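Local structure of intracellular serine protease (Bacillus licheniformis, 4ZOQ) at residues 176-180 against 181-185; 188-192 against 193-197; 227-231 against 232-236; 238-242 against 243-247. The protein is a lanthipeptide protease of the subtilisin-like S8 family that cleaves peptide bonds, probably as a serine endopeptidase. All coordinates share one frame; numbering follows the deposited sequence.

Contact 1: residues 176-180 against 181-185; sequences KGVNL and DEMRK
Asn179 is the N-cap of helix 180-187, and its side chain receives Glu182 N at the open first turn. Asn179 OD1 lies 2.9 Å from Glu182 N, and the bond is fairly straight, with an N-H...O angle of 160°. The donor is tilted slightly from the amide plane. CG of Asn179 stands anti to its own N (chi1 -178°), which turns the amide back over the helix start. Its main chain joins in: Met183 N donates to Asn179 O at 2.9 Å, in the carbonyl plane. The other arm of the amide uses a water, which accepts from Asn179 ND2 and donates to Asp181 OD2 at 2.7 Å. Asp181 also forms a salt bridge with Arg219. The carboxylate of Glu182 crosses to the cap and stacks on the amide, the two planes 17° apart, with Glu182 OE2 3.6 Å from Asn179 CG. On the buried side, Leu180 and Met183 lie alongside each other. The Met183 chain bends at its end, and Met183 CE rests 3.6 Å from Leu180 CD2. Val178 CG2 approaches Met183 SD more loosely, at 4.3 Å. With an alanine in place of Asn179 the amide is gone, and Glu182 N would probably lose its cap and the bridging water one of its anchors. Two of the amide groups at the helix start, those of Glu182 and Met183, are thus satisfied by one residue. The acidic groups of Asp181 and Glu182 sit at the N-terminal end, where the helix dipole would probably stabilise their negative charge.

Contact 2: residues 188-192 against 193-197; sequences NKVHL and PSALK
Val190 and Ala195 meet at the apolar centre, with Val190 CG2 only 3.3 Å from Ala195 CB. This is a tight methyl-to-methyl approach. In Val190, CG1 takes the place between N and the carbonyl carbon (chi1 73°), and this sends CG2 out opposite N, to Ala195. Beside this pair, Leu192 and Leu196 cross at about a right angle, their CD2 atoms 3.8 Å apart. Val190 and Leu196 also rest on helix 146-164, at Met152 and Tyr155. Further out the main chain closes on itself. Ala195 N donates to His191 O at 2.9 Å, nearly in line with the carbonyl (167° at the oxygen). Ala195 CB lies 3.2 Å from the same oxygen. The polar edge is formed by His191 and Ser194. His191 ND1 donates to Ser194 OG over 2.7 Å, and the hydroxyl sits at the ring edge, close to its plane. This bond limits the rotation of the imidazole. Glu220 is a further hydrogen-bond partner of Ser194 OG, and Tyr141 meets the His191 ring. The peptide bond before Pro193 is cis, and a type I turn follows, closed by Leu196 N to Pro193 O at 3.0 Å. The His191 side chain lies about 9 Å from that of the predicted catalytic Ser276. A strand ending in a cis-proline and a tight turn is known from subtilisins. Here it leads from strand 189-192 toward strand 200-205 of the central sheet.

Contact 3: residues 227-231 against 232-236; sequences GGYLG and ETYDQ
Tyr229 and Asp235 make the polar link of this contact. Tyr229 OH donates to Asp235 OD1 at 2.7 Å, on the syn side of the carboxylate. The two side chains cross at about a right angle, with ring and carboxylate planes 73° apart. With chi1 at -171°, the Tyr229 ring points away from its own N and across toward helix 234-237. The second kind of interaction is CH-pi. Leu230 CD1 lies over a face of the Tyr234 ring, 3.9 Å from the centroid and 30° off the normal. Leu230 and Tyr234 run side by side, and Leu230 CB covers the same ring nearer its rim. Apolar packing adds a looser touch, 4.1 Å from Tyr229 CE2 to Tyr234 CD2. Tyr234 CB also rests on the backbone at Gly231 N, 3.7 Å away. A phenylalanine in place of Tyr229 would probably leave Asp235 OD1 without its hydroxyl partner and the carboxylate less fixed in rotation. Outside the contact, Glu232 binds Ser208 and Asn210, while Thr233 OG1 bonds to Asp237. Thr233 holds the N-cap position without a side-chain capping bond. The whole is a loop-to-helix junction, leading from strand 221-226 at the edge of the central subtilisin-type sheet into the short helix 234-237.

Contact 4: residues 238-242 against 243-247; sequences GMVRV and TDLVL
Arg241 and Asp244 meet at the tight part of this turn, where Asp244 N donates to Arg241 O at 2.9 Å. The bond is straight at the hydrogen (157°), but the donor stands well above the carbonyl plane, 51° out of it. Asp244 CB packs 3.3 Å from the same oxygen. One residue on, Leu245 N makes a weak bond to Val242 O at 3.4 Å, with Leu245 CB 3.6 Å from that oxygen. Two successive bonds, each spanning three residues, thus fold the chain between Arg241 and Leu245. The side chains are looser. Those of Arg241 and Asp244 lie alongside each other and point the same way, but Asp244 OD2 comes no nearer than 4.1 Å to Arg241 CB and CD. Their opposite charges remain apart, with Arg241 NH1 4.8 Å from Asp244 OD2, and the guanidinium and carboxylate planes are steeply inclined. The attraction between them is probably only a modest electrostatic one. The Arg241 chain is extended from CG to NE, and this carries the guanidinium off to a salt bridge with Asp237 and a hydrogen bond to Thr233. Val240 is exposed and touches only lightly, its CG1 4.4 Å from Leu245 CD1. Leu245, in contrast, is buried. It packs on Leu259 of helix 258-262 and Leu271 of strand 269-272, and Val242 meets Leu259 as well. The turn then enters strand 246-249, which pairs antiparallel with strand 269-272 and lies against helix 24-30 through Val246.

How the contacts relate
The four contacts form two pairs along the chain. Contacts 1 and 2 have centres about 10 Å apart and touch where helix 180-187 meets strand 189-192, with Met183 CE 3.7 Å from Lys189 O. Glu220 touches both, at Leu180, Ser194 and Ala195. Contacts 3 and 4 are closer, about 7 Å between centres, and are joined by a probable hydrogen bond of 2.7 Å from Arg241 N to Leu230 O. The pairs do not touch: the nearest atoms of contacts 1 and 3 are about 8 Å apart. In contacts 3 and 4 the side chains of Tyr229 and Leu245 each lie about 11 Å from that of Ser276. Contact 1 lies away from the catalytic residues.

Contact 1: residues 176-180 against 181-185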
loop_
_atom_site.group_PDB
_atom_site.type_symbol
_atom_site.label_atom_id
_atom_site.label_comp_id
_atom_site.label_asym_id
_atom_site.label_seq_id
_atom_site.Cartn_x
_atom_site.Cartn_y
_atom_site.Cartn_z
ATOM N N LYS B 176 0.363 -3.131 -15.171
ATOM C CA LYS B 176 0.878 -3.291 -16.544
ATOM C C LYS B 176 0.192 -4.386 -17.364
ATOM O O LYS B 176 0.520 -4.558 -18.515
ATOM C CB LYS B 176 2.381 -3.592 -16.555
ATOM C CG LYS B 176 3.308 -2.394 -16.440
ATOM C CD LYS B 176 4.721 -2.889 -16.748
ATOM C CE LYS B 176 5.742 -1.762 -16.947
ATOM N NZ LYS B 176 7.117 -2.346 -17.183
ATOM N N GLY B 177 -0.724 -5.141 -16.765
ATOM C CA GLY B 177 -1.422 -6.182 -17.474
ATOM C C GLY B 177 -0.484 -7.272 -17.959
ATOM O O GLY B 177 -0.796 -7.969 -18.928
ATOM N N VAL B 178 0.656 -7.428 -17.290
ATOM C CA VAL B 178 1.640 -8.455 -17.657
ATOM C C VAL B 178 1.688 -9.569 -16.601
ATOM O O VAL B 178 1.289 -9.360 -15.435
ATOM C CB VAL B 178 3.086 -7.856 -17.825
ATOM C CG1 VAL B 178 3.050 -6.631 -18.710
ATOM C CG2 VAL B 178 3.666 -7.442 -16.495
ATOM N N ASN B 179 2.224 -10.725 -16.995
ATOM C CA ASN B 179 2.508 -11.821 -16.076
ATOM C C ASN B 179 3.851 -11.554 -15.435
ATOM O O ASN B 179 4.845 -11.421 -16.133
ATOM C CB ASN B 179 2.520 -13.170 -16.814
ATOM C CG ASN B 179 2.763 -14.359 -15.881
ATOM O OD1 ASN B 179 3.894 -14.619 -15.459
ATOM N ND2 ASN B 179 1.700 -15.088 -15.564
ATOM N N LEU B 180 3.892 -11.449 -14.114
ATOM C CA LEU B 180 5.125 -10.995 -13.473
ATOM C C LEU B 180 6.233 -12.060 -13.551
ATOM O O LEU B 180 7.414 -11.722 -13.616
ATOM C CB LEU B 180 4.861 -10.570 -12.014
ATOM C CG LEU B 180 4.014 -9.298 -11.932
ATOM C CD1 LEU B 180 3.540 -8.991 -10.511
ATOM C CD2 LEU B 180 4.782 -8.120 -12.506
ATOM N N ASP B 181 5.849 -13.329 -13.629
ATOM C CA ASP B 181 6.830 -14.403 -13.784
ATOM C C ASP B 181 7.471 -14.356 -15.187
ATOM O O ASP B 181 8.691 -14.474 -15.323
ATOM C CB ASP B 181 6.175 -15.760 -13.516
ATOM C CG ASP B 181 5.599 -15.857 -12.095
ATOM O OD1 ASP B 181 6.328 -15.462 -11.150
ATOM O OD2 ASP B 181 4.435 -16.322 -11.918
ATOM N N GLU B 182 6.662 -14.138 -16.222
ATOM C CA GLU B 182 7.203 -13.940 -17.564
ATOM C C GLU B 182 8.039 -12.669 -17.643
ATOM O O GLU B 182 9.012 -12.614 -18.388
ATOM C CB GLU B 182 6.080 -13.891 -18.598
ATOM C CG GLU B 182 5.341 -15.208 -18.735
ATOM C CD GLU B 182 4.063 -15.081 -19.553
ATOM O OE1 GLU B 182 4.051 -14.309 -20.548
ATOM O OE2 GLU B 182 3.055 -15.747 -19.188
ATOM N N MET B 183 7.677 -11.652 -16.868
ATOM C CA MET B 183 8.443 -10.415 -16.868
ATOM C C MET B 183 9.833 -10.671 -16.290
ATOM O O MET B 183 10.824 -10.074 -16.711
ATOM C CB MET B 183 7.731 -9.314 -16.074
ATOM C CG MET B 183 8.456 -7.985 -16.153
ATOM S SD MET B 183 7.701 -6.660 -15.224
ATOM C CE MET B 183 8.062 -7.204 -13.555
ATOM N N ARG B 184 9.903 -11.601 -15.347
ATOM C CA ARG B 184 11.161 -11.896 -14.714
ATOM C C ARG B 184 12.103 -12.711 -15.583
ATOM O O ARG B 184 13.296 -12.422 -15.614
ATOM C CB ARG B 184 10.929 -12.647 -13.401
ATOM C CG ARG B 184 12.230 -12.778 -12.648
ATOM C CD ARG B 184 12.137 -13.503 -11.357
ATOM N NE ARG B 184 13.360 -13.244 -10.601
ATOM C CZ ARG B 184 13.465 -13.323 -9.278
ATOM N NH1 ARG B 184 12.395 -13.609 -8.539
ATOM N NH2 ARG B 184 14.629 -13.069 -8.697
ATOM N N LYS B 185 11.578 -13.709 -16.299
ATOM C CA LYS B 185 12.415 -14.570 -17.139
ATOM C C LYS B 185 12.845 -13.833 -18.409
ATOM O O LYS B 185 13.979 -13.926 -18.840
ATOM C CB LYS B 185 11.667 -15.867 -17.482
ATOM C CG LYS B 185 12.261 -16.665 -18.635
ATOM C CD LYS B 185 12.018 -18.181 -18.494
ATOM C CE LYS B 185 10.902 -18.676 -19.421
ATOM N NZ LYS B 185 11.414 -19.540 -20.524
HETATM O O HOH W 1 2.941 -17.368 -13.963
#

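Contact 2: residues 188-192 against 193-197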
loop_
_atom_site.group_PDB
_atom_site.type_symbol
_atom_site.label_atom_id
_atom_site.label_comp_id
_atom_site.label_asym_id
_atom_site.label_seq_id
_atom_site.Cartn_x
_atom_site.Cartn_y
_atom_site.Cartn_z
ATOM N N ASN B 188 14.224 -9.846 -16.859
ATOM C CA ASN B 188 14.952 -9.843 -15.595
ATOM C C ASN B 188 14.499 -8.701 -14.651
ATOM O O ASN B 188 15.295 -8.139 -13.887
ATOM C CB ASN B 188 16.461 -9.764 -15.832
ATOM C CG ASN B 188 17.251 -10.244 -14.620
ATOM O OD1 ASN B 188 16.903 -11.251 -14.003
ATOM N ND2 ASN B 188 18.291 -9.511 -14.257
ATOM N N LYS B 189 13.210 -8.382 -14.683
ATOM C CA LYS B 189 12.670 -7.358 -13.781
ATOM C C LYS B 189 11.730 -7.977 -12.769
ATOM O O LYS B 189 11.195 -9.067 -12.961
ATOM C CB LYS B 189 11.927 -6.262 -14.537
ATOM C CG LYS B 189 12.753 -5.533 -15.552
ATOM C CD LYS B 189 11.899 -4.495 -16.238
ATOM C CE LYS B 189 12.706 -3.610 -17.171
ATOM N NZ LYS B 189 11.846 -2.552 -17.760
ATOM N N VAL B 190 11.541 -7.242 -11.685
ATOM C CA VAL B 190 10.714 -7.667 -10.575
ATOM C C VAL B 190 9.942 -6.428 -10.113
ATOM O O VAL B 190 10.417 -5.299 -10.279
ATOM C CB VAL B 190 11.593 -8.289 -9.479
ATOM C CG1 VAL B 190 12.389 -7.219 -8.730
ATOM C CG2 VAL B 190 10.788 -9.134 -8.561
ATOM N N HIS B 191 8.716 -6.612 -9.642
ATOM C CA HIS B 191 7.919 -5.482 -9.159
ATOM C C HIS B 191 8.071 -5.452 -7.640
ATOM O O HIS B 191 7.698 -6.414 -6.972
ATOM C CB HIS B 191 6.438 -5.617 -9.583
ATOM C CG HIS B 191 5.581 -4.424 -9.260
ATOM N ND1 HIS B 191 4.575 -4.463 -8.313
ATOM C CD2 HIS B 191 5.559 -3.170 -9.777
ATOM C CE1 HIS B 191 3.973 -3.288 -8.262
ATOM N NE2 HIS B 191 4.558 -2.483 -9.132
ATOM N N LEU B 192 8.596 -4.354 -7.101
ATOM C CA LEU B 192 8.921 -4.247 -5.670
ATOM C C LEU B 192 8.105 -3.123 -5.031
ATOM O O LEU B 192 7.998 -2.037 -5.611
ATOM C CB LEU B 192 10.407 -3.979 -5.517
ATOM C CG LEU B 192 11.346 -5.048 -6.078
ATOM C CD1 LEU B 192 12.733 -4.523 -6.092
ATOM C CD2 LEU B 192 11.305 -6.243 -5.178
ATOM N N PRO B 193 7.568 -3.344 -3.809
ATOM C CA PRO B 193 7.834 -4.470 -2.903
ATOM C C PRO B 193 6.925 -5.682 -3.058
ATOM O O PRO B 193 7.053 -6.631 -2.283
ATOM C CB PRO B 193 7.591 -3.849 -1.526
ATOM C CG PRO B 193 6.447 -2.853 -1.772
ATOM C CD PRO B 193 6.696 -2.322 -3.184
ATOM N N SER B 194 6.033 -5.665 -4.041
ATOM C CA SER B 194 4.994 -6.698 -4.158
ATOM C C SER B 194 5.565 -8.105 -4.337
ATOM O O SER B 194 4.938 -9.088 -3.937
ATOM C CB SER B 194 4.029 -6.359 -5.305
ATOM O OG SER B 194 4.636 -6.561 -6.559
ATOM N N ALA B 195 6.745 -8.209 -4.946
ATOM C CA ALA B 195 7.346 -9.519 -5.182
ATOM C C ALA B 195 8.011 -10.122 -3.940
ATOM O O ALA B 195 8.304 -11.310 -3.918
ATOM C CB ALA B 195 8.353 -9.425 -6.289
ATOM N N LEU B 196 8.258 -9.299 -2.922
ATOM C CA LEU B 196 9.011 -9.714 -1.737
ATOM C C LEU B 196 8.309 -10.729 -0.857
ATOM O O LEU B 196 7.093 -10.701 -0.707
ATOM C CB LEU B 196 9.346 -8.497 -0.866
ATOM C CG LEU B 196 10.183 -7.349 -1.424
ATOM C CD1 LEU B 196 10.137 -6.181 -0.432
ATOM C CD2 LEU B 196 11.619 -7.803 -1.675
ATOM N N LYS B 197 9.089 -11.577 -0.212
ATOM C CA LYS B 197 8.544 -12.441 0.805
ATOM C C LYS B 197 8.039 -11.582 1.989
ATOM O O LYS B 197 8.591 -10.501 2.269
ATOM C CB LYS B 197 9.603 -13.443 1.247
ATOM C CG LYS B 197 9.063 -14.636 1.990
ATOM C CD LYS B 197 10.216 -15.532 2.460
ATOM C CE LYS B 197 9.726 -16.906 2.878
ATOM N NZ LYS B 197 8.934 -16.806 4.118
#

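Contact 3: residues 227-231 against 232-236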
loop_
_atom_site.group_PDB
_atom_site.type_symbol
_atom_site.label_atom_id
_atom_site.label_comp_id
_atom_site.label_asym_id
_atom_site.label_seq_id
_atom_site.Cartn_x
_atom_site.Cartn_y
_atom_site.Cartn_z
ATOM N N GLY B 227 -11.201 -3.373 -7.739
ATOM C CA GLY B 227 -10.629 -2.098 -8.130
ATOM C C GLY B 227 -11.167 -1.562 -9.461
ATOM O O GLY B 227 -10.703 -0.528 -9.928
ATOM N N GLY B 228 -12.049 -2.308 -10.138
ATOM C CA GLY B 228 -12.768 -1.751 -11.265
ATOM C C GLY B 228 -11.937 -1.479 -12.495
ATOM O O GLY B 228 -10.741 -1.788 -12.543
ATOM N N TYR B 229 -12.597 -0.982 -13.537
ATOM C CA TYR B 229 -11.875 -0.477 -14.694
ATOM C C TYR B 229 -12.800 0.438 -15.488
ATOM O O TYR B 229 -13.938 0.695 -15.088
ATOM C CB TYR B 229 -11.300 -1.600 -15.558
ATOM C CG TYR B 229 -10.357 -1.105 -16.656
ATOM C CD1 TYR B 229 -9.337 -0.188 -16.379
ATOM C CD2 TYR B 229 -10.439 -1.615 -17.950
ATOM C CE1 TYR B 229 -8.446 0.237 -17.386
ATOM C CE2 TYR B 229 -9.554 -1.225 -18.938
ATOM C CZ TYR B 229 -8.565 -0.287 -18.658
ATOM O OH TYR B 229 -7.713 0.090 -19.674
ATOM N N LEU B 230 -12.297 0.939 -16.604
ATOM C CA LEU B 230 -13.053 1.841 -17.444
ATOM C C LEU B 230 -14.198 1.081 -18.117
ATOM O O LEU B 230 -15.251 1.660 -18.394
ATOM C CB LEU B 230 -12.131 2.462 -18.497
ATOM C CG LEU B 230 -11.030 3.394 -17.987
ATOM C CD1 LEU B 230 -9.915 3.516 -19.014
ATOM C CD2 LEU B 230 -11.626 4.762 -17.666
ATOM N N GLY B 231 -14.025 -0.229 -18.305
ATOM C CA GLY B 231 -15.066 -1.063 -18.889
ATOM C C GLY B 231 -14.569 -2.479 -18.955
ATOM O O GLY B 231 -13.362 -2.677 -18.915
ATOM N N GLU B 232 -15.459 -3.461 -19.127
ATOM C CA GLU B 232 -15.016 -4.863 -19.174
ATOM C C GLU B 232 -14.193 -5.140 -20.401
ATOM O O GLU B 232 -13.277 -5.967 -20.379
ATOM C CB GLU B 232 -16.203 -5.821 -19.200
ATOM C CG GLU B 232 -16.845 -6.109 -17.886
ATOM C CD GLU B 232 -16.086 -7.109 -17.045
ATOM O OE1 GLU B 232 -15.372 -7.986 -17.600
ATOM O OE2 GLU B 232 -16.281 -7.059 -15.817
ATOM N N THR B 233 -14.585 -4.500 -21.496
ATOM C CA THR B 233 -13.936 -4.651 -22.802
ATOM C C THR B 233 -13.472 -3.318 -23.424
ATOM O O THR B 233 -13.186 -3.254 -24.623
ATOM C CB THR B 233 -14.877 -5.420 -23.793
ATOM O OG1 THR B 233 -16.126 -4.726 -23.895
ATOM C CG2 THR B 233 -15.149 -6.848 -23.276
ATOM N N TYR B 234 -13.511 -2.248 -22.631
ATOM C CA TYR B 234 -13.046 -0.918 -23.041
ATOM C C TYR B 234 -11.752 -0.959 -23.853
ATOM O O TYR B 234 -11.600 -0.214 -24.817
ATOM C CB TYR B 234 -12.838 -0.013 -21.817
ATOM C CG TYR B 234 -12.049 1.233 -22.140
ATOM C CD1 TYR B 234 -12.663 2.329 -22.717
ATOM C CD2 TYR B 234 -10.676 1.276 -21.950
ATOM C CE1 TYR B 234 -11.946 3.460 -23.044
ATOM C CE2 TYR B 234 -9.951 2.386 -22.294
ATOM C CZ TYR B 234 -10.592 3.485 -22.834
ATOM O OH TYR B 234 -9.886 4.620 -23.167
ATOM N N ASP B 235 -10.818 -1.817 -23.458
ATOM C CA ASP B 235 -9.568 -1.900 -24.185
ATOM C C ASP B 235 -9.815 -2.252 -25.636
ATOM O O ASP B 235 -9.055 -1.821 -26.508
ATOM C CB ASP B 235 -8.625 -2.918 -23.567
ATOM C CG ASP B 235 -8.033 -2.444 -22.260
ATOM O OD1 ASP B 235 -8.114 -1.236 -21.966
ATOM O OD2 ASP B 235 -7.471 -3.287 -21.536
ATOM N N GLN B 236 -10.847 -3.051 -25.909
ATOM C CA GLN B 236 -11.130 -3.414 -27.301
ATOM C C GLN B 236 -12.186 -2.564 -27.986
ATOM O O GLN B 236 -12.143 -2.423 -29.199
ATOM C CB GLN B 236 -11.555 -4.883 -27.422
ATOM C CG GLN B 236 -10.445 -5.837 -27.141
ATOM C CD GLN B 236 -10.281 -6.099 -25.681
ATOM O OE1 GLN B 236 -11.170 -5.790 -24.874
ATOM N NE2 GLN B 236 -9.109 -6.604 -25.307
#

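Contact 4: residues 238-242 against 243-247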
loop_
_atom_site.group_PDB
_atom_site.type_symbol
_atom_site.label_atom_id
_atom_site.label_comp_id
_atom_site.label_asym_id
_atom_site.label_seq_id
_atom_site.Cartn_x
_atom_site.Cartn_y
_atom_site.Cartn_z
ATOM N N GLY B 238 -13.469 0.670 -26.821
ATOM C CA GLY B 238 -13.440 2.103 -26.579
ATOM C C GLY B 238 -14.525 2.670 -25.688
ATOM O O GLY B 238 -14.580 3.873 -25.458
ATOM N N MET B 239 -15.451 1.827 -25.268
ATOM C CA MET B 239 -16.575 2.272 -24.453
ATOM C C MET B 239 -16.343 2.184 -22.959
ATOM O O MET B 239 -15.938 1.148 -22.438
ATOM C CB MET B 239 -17.844 1.523 -24.849
ATOM C CG MET B 239 -18.320 1.905 -26.229
ATOM S SD MET B 239 -19.681 0.865 -26.759
ATOM C CE MET B 239 -18.762 -0.551 -27.361
ATOM N N VAL B 240 -16.654 3.272 -22.274
ATOM C CA VAL B 240 -16.412 3.349 -20.848
ATOM C C VAL B 240 -17.732 3.077 -20.154
ATOM O O VAL B 240 -18.750 3.725 -20.455
ATOM C CB VAL B 240 -15.892 4.745 -20.430
ATOM C CG1 VAL B 240 -15.909 4.891 -18.906
ATOM C CG2 VAL B 240 -14.502 5.001 -20.981
ATOM N N ARG B 241 -17.727 2.127 -19.230
ATOM C CA ARG B 241 -18.942 1.864 -18.462
ATOM C C ARG B 241 -18.629 2.376 -17.087
ATOM O O ARG B 241 -17.779 1.830 -16.376
ATOM C CB ARG B 241 -19.294 0.376 -18.513
ATOM C CG ARG B 241 -19.252 -0.023 -19.978
ATOM C CD ARG B 241 -19.021 -1.475 -20.318
ATOM N NE ARG B 241 -18.582 -1.508 -21.712
ATOM C CZ ARG B 241 -17.748 -2.400 -22.230
ATOM N NH1 ARG B 241 -17.307 -3.398 -21.488
ATOM N NH2 ARG B 241 -17.387 -2.319 -23.501
ATOM N N VAL B 242 -19.339 3.427 -16.706
ATOM C CA VAL B 242 -18.975 4.179 -15.520
ATOM C C VAL B 242 -19.299 3.394 -14.276
ATOM O O VAL B 242 -18.766 3.681 -13.190
ATOM C CB VAL B 242 -19.701 5.523 -15.492
ATOM C CG1 VAL B 242 -19.165 6.416 -16.632
ATOM C CG2 VAL B 242 -21.192 5.308 -15.650
ATOM N N THR B 243 -20.157 2.385 -14.454
ATOM C CA THR B 243 -20.520 1.485 -13.372
ATOM C C THR B 243 -19.446 0.444 -13.095
ATOM O O THR B 243 -19.525 -0.268 -12.093
ATOM C CB THR B 243 -21.848 0.716 -13.704
ATOM O OG1 THR B 243 -21.689 -0.038 -14.924
ATOM C CG2 THR B 243 -23.026 1.687 -13.840
ATOM N N ASP B 244 -18.439 0.371 -13.963
ATOM C CA ASP B 244 -17.304 -0.524 -13.754
ATOM C C ASP B 244 -16.182 0.144 -13.002
ATOM O O ASP B 244 -15.261 -0.539 -12.559
ATOM C CB ASP B 244 -16.783 -1.085 -15.087
ATOM C CG ASP B 244 -17.590 -2.300 -15.573
ATOM O OD1 ASP B 244 -18.418 -2.803 -14.794
ATOM O OD2 ASP B 244 -17.419 -2.748 -16.736
ATOM N N LEU B 245 -16.271 1.466 -12.848
ATOM C CA LEU B 245 -15.303 2.259 -12.068
ATOM C C LEU B 245 -15.676 2.291 -10.584
ATOM O O LEU B 245 -16.803 1.942 -10.218
ATOM C CB LEU B 245 -15.229 3.678 -12.634
ATOM C CG LEU B 245 -14.590 3.869 -14.022
ATOM C CD1 LEU B 245 -14.895 5.255 -14.650
ATOM C CD2 LEU B 245 -13.055 3.680 -13.881
ATOM N N VAL B 246 -14.753 2.738 -9.733
ATOM C CA VAL B 246 -15.026 2.762 -8.306
ATOM C C VAL B 246 -14.892 4.177 -7.763
ATOM O O VAL B 246 -14.046 4.952 -8.227
ATOM C CB VAL B 246 -14.099 1.778 -7.513
ATOM C CG1 VAL B 246 -14.368 0.350 -7.970
ATOM C CG2 VAL B 246 -12.599 2.125 -7.637
ATOM N N LEU B 247 -15.741 4.534 -6.800
ATOM C CA LEU B 247 -15.628 5.857 -6.197
ATOM C C LEU B 247 -14.432 5.908 -5.238
ATOM O O LEU B 247 -14.138 4.942 -4.537
ATOM C CB LEU B 247 -16.920 6.254 -5.471
ATOM C CG LEU B 247 -17.108 7.771 -5.285
ATOM C CD1 LEU B 247 -17.261 8.426 -6.642
ATOM C CD2 LEU B 247 -18.294 8.115 -4.405
#